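Local coordinates for nitronate monooxygenase family protein (Pseudomonas aeruginosa, PDB 4QIT) that catalyses the FMN-dependent oxidative denitrification of alkyl nitronates with molecular oxygen, the toxin propionate 3-nitronate being its best and presumed physiological substrate, at residues 31-36 / 251-256; 257-262 / 328-333; 287-292 / 324-329. The protein carries 1 engineered substitution. One frame throughout, in Å; residues are numbered along the deposited sequence.

In the fold
In this TIM-barrel flavoenzyme, contact 2 touches the flavin and borders both others. Contact 1, complete before the others begin along the chain, joins the start of helix 32-41 to the loop between helices 246-249 and 258-265. About 14 Å away, centre to centre, contact 2 sets helix 258-265 against the loop before helix 344-355 at the FMN and nitroethane pockets. Arg261 links these two by hydrogen bonds to backbone oxygens of Cys251 and Ala256. Contact 3, centred about 10 Å from the centre of contact 2 and 23 Å from that of contact 1, ends on the same stretch as contact 2, shares Ala328 and Ala329 and packs the earlier part of that loop (324-329) against 287-292.

Contact 1: 31-36 / 251-256; sequences TPALAA and CPESSA
Glu253 lies across the first turn of helix 32-41, in the loop joining helices 246-249 and 258-265. CB rests on the helix backbone, 3.6 Å from Leu34 CA, and CG passes Ala33 O at 4.1 Å. A bend at the next bond (chi2 83°) then turns the carboxylate away from this helix, and OE1 accepts from the backbone N of Ala344, first residue of helix 344-355, whose start would probably favour a negative charge. The Glu253 main chain serves too: Thr31 OG1 donates to Glu253 O over 2.7 Å, tilted 32° from the carbonyl plane. Thr31 is the N-cap of helix 32-41, and the same OG1 accepts from Leu34 N at 2.9 Å. Its methyl, CG2, meets Ser255 CB at 3.6 Å, while Leu34 CD1 touches Cys251 CB at 4.1 Å, at the first residue of the type I turn Cys251-Ser254, whose Ser254 side chain lies about 9 Å from the bound FMN. A hydroxyl suits position 31 because it can cap and donate at once: one oxygen closes the first turn of the helix and ties it to the loop, and the bond to Glu253 O fixes where its proton points.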
# COMPACT_ATOMS: atom_id res chain seq x y z
N THR A 31 23.91 -10.65 7.00
CA THR A 31 25.16 -11.38 7.18
C THR A 31 25.11 -12.03 8.55
O THR A 31 24.29 -11.63 9.38
CB THR A 31 26.35 -10.42 7.19
OG1 THR A 31 26.21 -9.52 8.30
CG2 THR A 31 26.45 -9.63 5.88
N PRO A 32 25.98 -13.02 8.81
CA PRO A 32 26.06 -13.51 10.19
C PRO A 32 26.37 -12.42 11.22
O PRO A 32 25.80 -12.46 12.32
CB PRO A 32 27.21 -14.53 10.12
CG PRO A 32 27.10 -15.07 8.72
CD PRO A 32 26.77 -13.85 7.88
N ALA A 33 27.22 -11.45 10.88
CA ALA A 33 27.51 -10.35 11.79
C ALA A 33 26.26 -9.53 12.12
O ALA A 33 26.03 -9.17 13.28
CB ALA A 33 28.61 -9.45 11.23
N LEU A 34 25.45 -9.22 11.10
CA LEU A 34 24.23 -8.44 11.33
C LEU A 34 23.24 -9.22 12.20
O LEU A 34 22.71 -8.68 13.17
CB LEU A 34 23.57 -8.06 9.99
CG LEU A 34 22.23 -7.35 10.15
CD1 LEU A 34 22.39 -6.04 10.89
CD2 LEU A 34 21.59 -7.11 8.78
N ALA A 35 23.02 -10.49 11.84
CA ALA A 35 22.10 -11.35 12.57
C ALA A 35 22.52 -11.48 14.04
O ALA A 35 21.70 -11.36 14.95
CB ALA A 35 22.02 -12.74 11.91
N ALA A 36 23.82 -11.71 14.26
CA ALA A 36 24.29 -11.94 15.62
C ALA A 36 24.17 -10.67 16.46
O ALA A 36 23.85 -10.75 17.65
CB ALA A 36 25.72 -12.43 15.61
N CYS A 251 23.21 -0.51 8.43
CA CYS A 251 24.05 -0.97 9.54
C CYS A 251 25.40 -1.39 8.97
O CYS A 251 25.47 -1.97 7.89
CB CYS A 251 23.42 -2.16 10.27
SG CYS A 251 21.90 -1.76 11.13
N PRO A 252 26.48 -1.08 9.68
CA PRO A 252 27.83 -1.42 9.22
C PRO A 252 28.03 -2.93 9.09
O PRO A 252 28.89 -3.37 8.32
CB PRO A 252 28.74 -0.83 10.31
CG PRO A 252 27.86 -0.71 11.51
CD PRO A 252 26.51 -0.34 10.95
N GLU A 253 27.24 -3.70 9.83
CA GLU A 253 27.32 -5.16 9.80
C GLU A 253 26.70 -5.78 8.54
O GLU A 253 26.96 -6.93 8.24
CB GLU A 253 26.64 -5.77 11.03
CG GLU A 253 27.28 -5.38 12.37
CD GLU A 253 26.81 -4.04 12.91
OE1 GLU A 253 25.92 -3.40 12.30
OE2 GLU A 253 27.32 -3.62 13.98
N SER A 254 25.89 -5.02 7.81
CA SER A 254 25.27 -5.58 6.61
C SER A 254 26.28 -5.65 5.47
O SER A 254 27.36 -5.04 5.55
CB SER A 254 24.07 -4.74 6.17
OG SER A 254 24.47 -3.72 5.27
N SER A 255 25.95 -6.39 4.41
CA SER A 255 26.84 -6.46 3.25
C SER A 255 26.41 -5.57 2.09
O SER A 255 26.84 -5.78 0.95
CB SER A 255 27.01 -7.90 2.77
OG SER A 255 25.76 -8.48 2.46
N ALA A 256 25.59 -4.55 2.36
CA ALA A 256 25.29 -3.55 1.34
C ALA A 256 26.60 -2.90 0.91
O ALA A 256 27.45 -2.59 1.75
CB ALA A 256 24.33 -2.49 1.88

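Contact 2: 257-262 / 328-333; sequences NAAYRE and AAQWAG. With FMN (flavin mononucleotide), chain C; NIE (nitroethane), chain D.
Tyr260 reaches from helix 258-265 to the backbone of Trp331, and the tight part of the contact gathers round its ring. With CG anti to the backbone N (chi1 -167°), the phenol runs out from the helix until OH donates to Trp331 O, 2.6 Å away, in the carbonyl plane and on a lone pair. Gln330 covers one face: its CA makes a CH-pi contact 3.9 Å from the centroid of the Tyr260 ring, and its CB and CG continue alongside, the two side chains running in opposite directions. A tyrosine fits here because its flat face takes the aliphatic part of Gln330 while its tip satisfies a buried carbonyl.

In this FMN-binding TIM barrel the same groups line the cofactor pocket. FMN C7M, a methyl of the flavin, lies at the edge of both the Tyr260 and Trp331 rings, 3.3 Å from Trp331 CB. The indole is sandwiched, with Ala329 CB over one face and O5 of nitroethane over the opposite one; Ser189 N also binds the nitroethane. Gly333, having no side chain, lets the backbone pass the phosphate, its CA 3.7 Å from FMN O2P.

Packing is looser toward the start of the helix, where Asn257 is exposed. A water donates to Asn257 OD1 and accepts from Gln330 NE2 at 2.9 Å, spanning the two segments. Asn257 OD1 also accepts from Tyr260 N, 3.0 Å away, as the helix N-cap, whereas Gln330 OE1 turns to Arg268 NH2.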
# COMPACT_ATOMS: atom_id res chain seq x y z
N ASN A 257 26.79 -2.70 -0.39
CA ASN A 257 28.01 -2.03 -0.82
C ASN A 257 27.90 -0.51 -0.70
O ASN A 257 26.85 0.03 -0.34
CB ASN A 257 28.49 -2.51 -2.21
CG ASN A 257 27.56 -2.09 -3.35
OD1 ASN A 257 26.68 -1.24 -3.19
ND2 ASN A 257 27.77 -2.70 -4.52
N ALA A 258 29.00 0.19 -0.98
CA ALA A 258 29.03 1.64 -0.82
C ALA A 258 27.98 2.35 -1.67
O ALA A 258 27.36 3.33 -1.23
CB ALA A 258 30.42 2.18 -1.13
N ALA A 259 27.78 1.88 -2.89
CA ALA A 259 26.82 2.54 -3.76
C ALA A 259 25.40 2.40 -3.21
O ALA A 259 24.60 3.34 -3.28
CB ALA A 259 26.92 2.00 -5.18
N TYR A 260 25.09 1.22 -2.67
CA TYR A 260 23.77 0.97 -2.08
C TYR A 260 23.55 1.89 -0.88
O TYR A 260 22.50 2.52 -0.75
CB TYR A 260 23.73 -0.50 -1.67
CG TYR A 260 22.39 -1.12 -1.29
CD1 TYR A 260 21.22 -0.37 -1.18
CD2 TYR A 260 22.32 -2.49 -1.04
CE1 TYR A 260 20.02 -0.98 -0.82
CE2 TYR A 260 21.14 -3.10 -0.69
CZ TYR A 260 19.99 -2.35 -0.58
OH TYR A 260 18.83 -3.01 -0.21
N ARG A 261 24.55 2.00 -0.01
CA ARG A 261 24.45 2.88 1.15
C ARG A 261 24.27 4.34 0.74
O ARG A 261 23.40 5.03 1.27
CB ARG A 261 25.68 2.72 2.06
CG ARG A 261 25.83 1.32 2.61
CD ARG A 261 27.19 1.10 3.24
NE ARG A 261 27.41 -0.31 3.53
CZ ARG A 261 27.00 -0.92 4.63
NH1 ARG A 261 26.37 -0.23 5.58
NH2 ARG A 261 27.22 -2.21 4.79
N GLU A 262 25.08 4.79 -0.21
CA GLU A 262 24.96 6.15 -0.74
C GLU A 262 23.57 6.41 -1.34
O GLU A 262 22.96 7.45 -1.10
CB GLU A 262 26.04 6.41 -1.79
CG GLU A 262 25.83 7.65 -2.62
CD GLU A 262 26.90 7.84 -3.68
OE1 GLU A 262 27.11 6.91 -4.51
OE2 GLU A 262 27.55 8.91 -3.69
N ALA A 328 22.17 -1.94 -10.32
CA ALA A 328 22.22 -2.63 -9.02
C ALA A 328 20.85 -2.96 -8.44
O ALA A 328 19.84 -2.30 -8.73
CB ALA A 328 23.03 -1.81 -8.03
N ALA A 329 20.82 -3.99 -7.60
CA ALA A 329 19.62 -4.31 -6.84
C ALA A 329 19.71 -3.58 -5.50
O ALA A 329 20.39 -4.03 -4.57
CB ALA A 329 19.50 -5.81 -6.63
N GLN A 330 19.03 -2.44 -5.42
CA GLN A 330 19.07 -1.62 -4.22
C GLN A 330 17.69 -1.62 -3.60
O GLN A 330 16.92 -0.66 -3.72
CB GLN A 330 19.58 -0.21 -4.56
CG GLN A 330 21.06 -0.26 -5.01
CD GLN A 330 21.54 1.00 -5.71
OE1 GLN A 330 20.75 1.80 -6.19
NE2 GLN A 330 22.86 1.17 -5.77
N TRP A 331 17.36 -2.74 -2.97
CA TRP A 331 16.02 -2.91 -2.42
C TRP A 331 15.76 -1.98 -1.23
O TRP A 331 16.64 -1.70 -0.42
CB TRP A 331 15.81 -4.36 -1.99
CG TRP A 331 16.16 -5.39 -3.04
CD1 TRP A 331 17.08 -6.40 -2.93
CD2 TRP A 331 15.60 -5.51 -4.36
NE1 TRP A 331 17.11 -7.14 -4.09
CE2 TRP A 331 16.22 -6.62 -4.98
CE3 TRP A 331 14.64 -4.78 -5.06
CZ2 TRP A 331 15.89 -7.01 -6.28
CZ3 TRP A 331 14.33 -5.18 -6.36
CH2 TRP A 331 14.95 -6.29 -6.95
N ALA A 332 14.53 -1.49 -1.13
CA ALA A 332 14.14 -0.57 -0.08
C ALA A 332 12.62 -0.50 -0.01
O ALA A 332 11.95 -0.53 -1.04
CB ALA A 332 14.72 0.82 -0.34
N GLY A 333 12.10 -0.40 1.22
CA GLY A 333 10.67 -0.25 1.47
C GLY A 333 10.22 1.20 1.40
O GLY A 333 11.04 2.12 1.24
N1 FMN C . 12.50 -11.55 2.42
C2 FMN C . 12.81 -12.90 2.31
O2 FMN C . 11.98 -13.73 2.64
N3 FMN C . 14.04 -13.32 1.87
C4 FMN C . 14.97 -12.38 1.49
O4 FMN C . 16.08 -12.70 1.08
C4A FMN C . 14.67 -11.03 1.59
N5 FMN C . 15.62 -10.12 1.21
C5A FMN C . 15.36 -8.77 1.31
C6 FMN C . 16.36 -7.89 0.93
C7 FMN C . 16.16 -6.52 1.02
C7M FMN C . 17.30 -5.63 0.61
C8 FMN C . 14.94 -6.03 1.48
C8M FMN C . 14.70 -4.55 1.57
C9 FMN C . 13.94 -6.93 1.86
C9A FMN C . 14.14 -8.31 1.79
N10 FMN C . 13.16 -9.24 2.17
C10 FMN C . 13.43 -10.60 2.06
C1' FMN C . 11.82 -8.76 2.65
C2' FMN C . 11.73 -8.64 4.16
O2' FMN C . 11.62 -9.93 4.72
C3' FMN C . 10.51 -7.84 4.58
O3' FMN C . 9.35 -8.25 3.89
C4' FMN C . 10.77 -6.39 4.23
O4' FMN C . 12.14 -6.09 4.44
C5' FMN C . 9.93 -5.52 5.15
O5' FMN C . 9.91 -4.27 4.52
P FMN C . 10.80 -3.06 5.05
O1P FMN C . 11.14 -3.28 6.50
O2P FMN C . 10.00 -1.81 4.80
O3P FMN C . 12.04 -3.10 4.22
N3 NIE D . 14.90 -9.71 -2.15
C1 NIE D . 14.25 -11.96 -2.53
C2 NIE D . 15.41 -11.02 -2.34
O4 NIE D . 13.96 -9.55 -1.37
O5 NIE D . 15.15 -8.75 -3.09
O HOH W 1 24.61 -1.08 -5.07

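Contact 3: 287-292 / 324-329; sequences PNRMFF and NHDFAA
Asn288 and Arg289 are brought against the turn His325-Ala328 by their torsions. In Asn288 a chi1 of 60° sets the amide between its own N and carbonyl carbon; in Arg289 a bend at chi3 (63°) turns the guanidinium so that one face meets Phe327 CZ. The Asn288 amide then works at both ends. ND2 donates to Ala328 O at 2.8 Å, on a lone pair in the carbonyl plane and close to the plane of the amide, and also gives to a water that donates to His325 O. OD1 accepts from Met290 N, making an Asx turn at the start of the type I turn Asn288-Phe291. Asparagine suits the place because it pairs donor and acceptor on one small flat group. Next to it, Arg289 N donates to Asp326 O over 3.0 Å.

The Phe327 ring is held by two neighbours of different kinds. Arg289 CB lies over one face in a CH-pi contact, 4.0 Å from the ring centroid, and further out the guanidinium stands with Arg289 CZ 3.6 Å from Phe327 CZ, the planes inclined at 49°. Met290 SD approaches the ring edge instead, 3.7 Å from Phe327 CD2, a Met-aromatic contact. Arg289 and Asp326 form no direct salt bridge here; a water joins Arg289 NH1, Asp326 OD2 and Asn324 ND2, while Arg289 NH2 makes its salt bridge with Glu102.

The turn Asn288-Phe291 follows strand 283-285 and the turn His325-Ala328 follows helix 307-320; both pack on that helix, where Met290 touches Thr312, Phe327 touches Leu315 and Gln316 NE2 donates to Phe327 O. Arg289 also touches Leu99 of helix 86-101.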
# COMPACT_ATOMS: atom_id res chain seq x y z
N PRO A 287 14.45 2.79 -7.96
CA PRO A 287 14.43 2.54 -9.41
C PRO A 287 15.69 3.01 -10.14
O PRO A 287 16.28 4.06 -9.83
CB PRO A 287 13.19 3.31 -9.90
CG PRO A 287 12.86 4.26 -8.79
CD PRO A 287 13.33 3.64 -7.52
N ASN A 288 16.10 2.21 -11.11
CA ASN A 288 17.26 2.51 -11.92
C ASN A 288 17.06 1.93 -13.32
O ASN A 288 15.92 1.69 -13.73
CB ASN A 288 18.55 2.01 -11.26
CG ASN A 288 18.56 0.51 -11.03
OD1 ASN A 288 17.81 -0.25 -11.65
ND2 ASN A 288 19.44 0.07 -10.13
N ARG A 289 18.14 1.66 -14.05
CA ARG A 289 17.99 1.21 -15.43
C ARG A 289 17.40 -0.20 -15.58
O ARG A 289 16.88 -0.55 -16.65
CB ARG A 289 19.32 1.36 -16.19
CG ARG A 289 19.79 2.81 -16.22
CD ARG A 289 21.06 2.97 -17.04
NE ARG A 289 20.86 2.62 -18.45
CZ ARG A 289 21.85 2.49 -19.32
NH1 ARG A 289 23.10 2.67 -18.93
NH2 ARG A 289 21.59 2.17 -20.58
N MET A 290 17.45 -0.99 -14.51
CA MET A 290 16.79 -2.30 -14.53
C MET A 290 15.29 -2.25 -14.30
O MET A 290 14.63 -3.28 -14.36
CB MET A 290 17.43 -3.26 -13.51
CG MET A 290 18.75 -3.84 -13.95
SD MET A 290 18.68 -4.57 -15.61
CE MET A 290 17.29 -5.70 -15.49
N PHE A 291 14.75 -1.06 -14.04
CA PHE A 291 13.31 -0.91 -13.78
C PHE A 291 12.62 -0.39 -15.04
O PHE A 291 12.41 0.81 -15.20
CB PHE A 291 13.06 0.10 -12.65
CG PHE A 291 13.38 -0.40 -11.26
CD1 PHE A 291 14.66 -0.80 -10.91
CD2 PHE A 291 12.40 -0.37 -10.27
CE1 PHE A 291 14.96 -1.21 -9.62
CE2 PHE A 291 12.69 -0.77 -8.97
CZ PHE A 291 13.96 -1.20 -8.65
N PHE A 292 12.26 -1.30 -15.93
CA PHE A 292 11.54 -0.87 -17.13
C PHE A 292 10.20 -1.59 -17.30
O PHE A 292 9.86 -2.50 -16.54
CB PHE A 292 12.42 -0.99 -18.38
CG PHE A 292 12.98 -2.35 -18.62
CD1 PHE A 292 14.20 -2.72 -18.07
CD2 PHE A 292 12.31 -3.26 -19.43
CE1 PHE A 292 14.73 -3.98 -18.30
CE2 PHE A 292 12.83 -4.52 -19.67
CZ PHE A 292 14.04 -4.88 -19.10
N ASN A 324 30.00 1.21 -13.03
CA ASN A 324 28.62 1.65 -13.22
C ASN A 324 27.66 0.89 -12.30
O ASN A 324 27.60 -0.35 -12.32
CB ASN A 324 28.21 1.48 -14.69
CG ASN A 324 26.83 2.04 -15.01
OD1 ASN A 324 25.83 1.65 -14.42
ND2 ASN A 324 26.77 2.96 -15.98
N HIS A 325 26.93 1.64 -11.48
CA HIS A 325 26.03 1.06 -10.48
C HIS A 325 24.56 1.22 -10.83
O HIS A 325 23.70 0.97 -9.98
CB HIS A 325 26.30 1.69 -9.11
CG HIS A 325 27.69 1.43 -8.62
ND1 HIS A 325 28.02 0.31 -7.89
CD2 HIS A 325 28.84 2.12 -8.79
CE1 HIS A 325 29.31 0.33 -7.60
NE2 HIS A 325 29.83 1.42 -8.14
N ASP A 326 24.27 1.59 -12.07
CA ASP A 326 22.90 1.92 -12.48
C ASP A 326 22.00 0.71 -12.72
O ASP A 326 20.84 0.87 -13.12
CB ASP A 326 22.89 2.82 -13.72
CG ASP A 326 23.36 4.22 -13.44
OD1 ASP A 326 23.38 4.64 -12.26
OD2 ASP A 326 23.71 4.93 -14.41
N PHE A 327 22.52 -0.49 -12.49
CA PHE A 327 21.75 -1.71 -12.69
C PHE A 327 21.64 -2.51 -11.40
O PHE A 327 21.08 -3.60 -11.38
CB PHE A 327 22.40 -2.57 -13.80
CG PHE A 327 22.40 -1.89 -15.13
CD1 PHE A 327 23.38 -0.96 -15.45
CD2 PHE A 327 21.40 -2.15 -16.05
CE1 PHE A 327 23.36 -0.31 -16.68
CE2 PHE A 327 21.38 -1.50 -17.29
CZ PHE A 327 22.37 -0.58 -17.60
N ALA A 328 22.17 -1.94 -10.32
CA ALA A 328 22.22 -2.63 -9.02
C ALA A 328 20.85 -2.96 -8.44
O ALA A 328 19.84 -2.30 -8.73
CB ALA A 328 23.03 -1.81 -8.03
N ALA A 329 20.82 -3.99 -7.60
CA ALA A 329 19.62 -4.31 -6.84
C ALA A 329 19.71 -3.58 -5.50
O ALA A 329 20.39 -4.03 -4.57
CB ALA A 329 19.50 -5.81 -6.63
O HOH W 2 21.36 2.06 -9.01
O HOH W 3 24.18 4.10 -16.94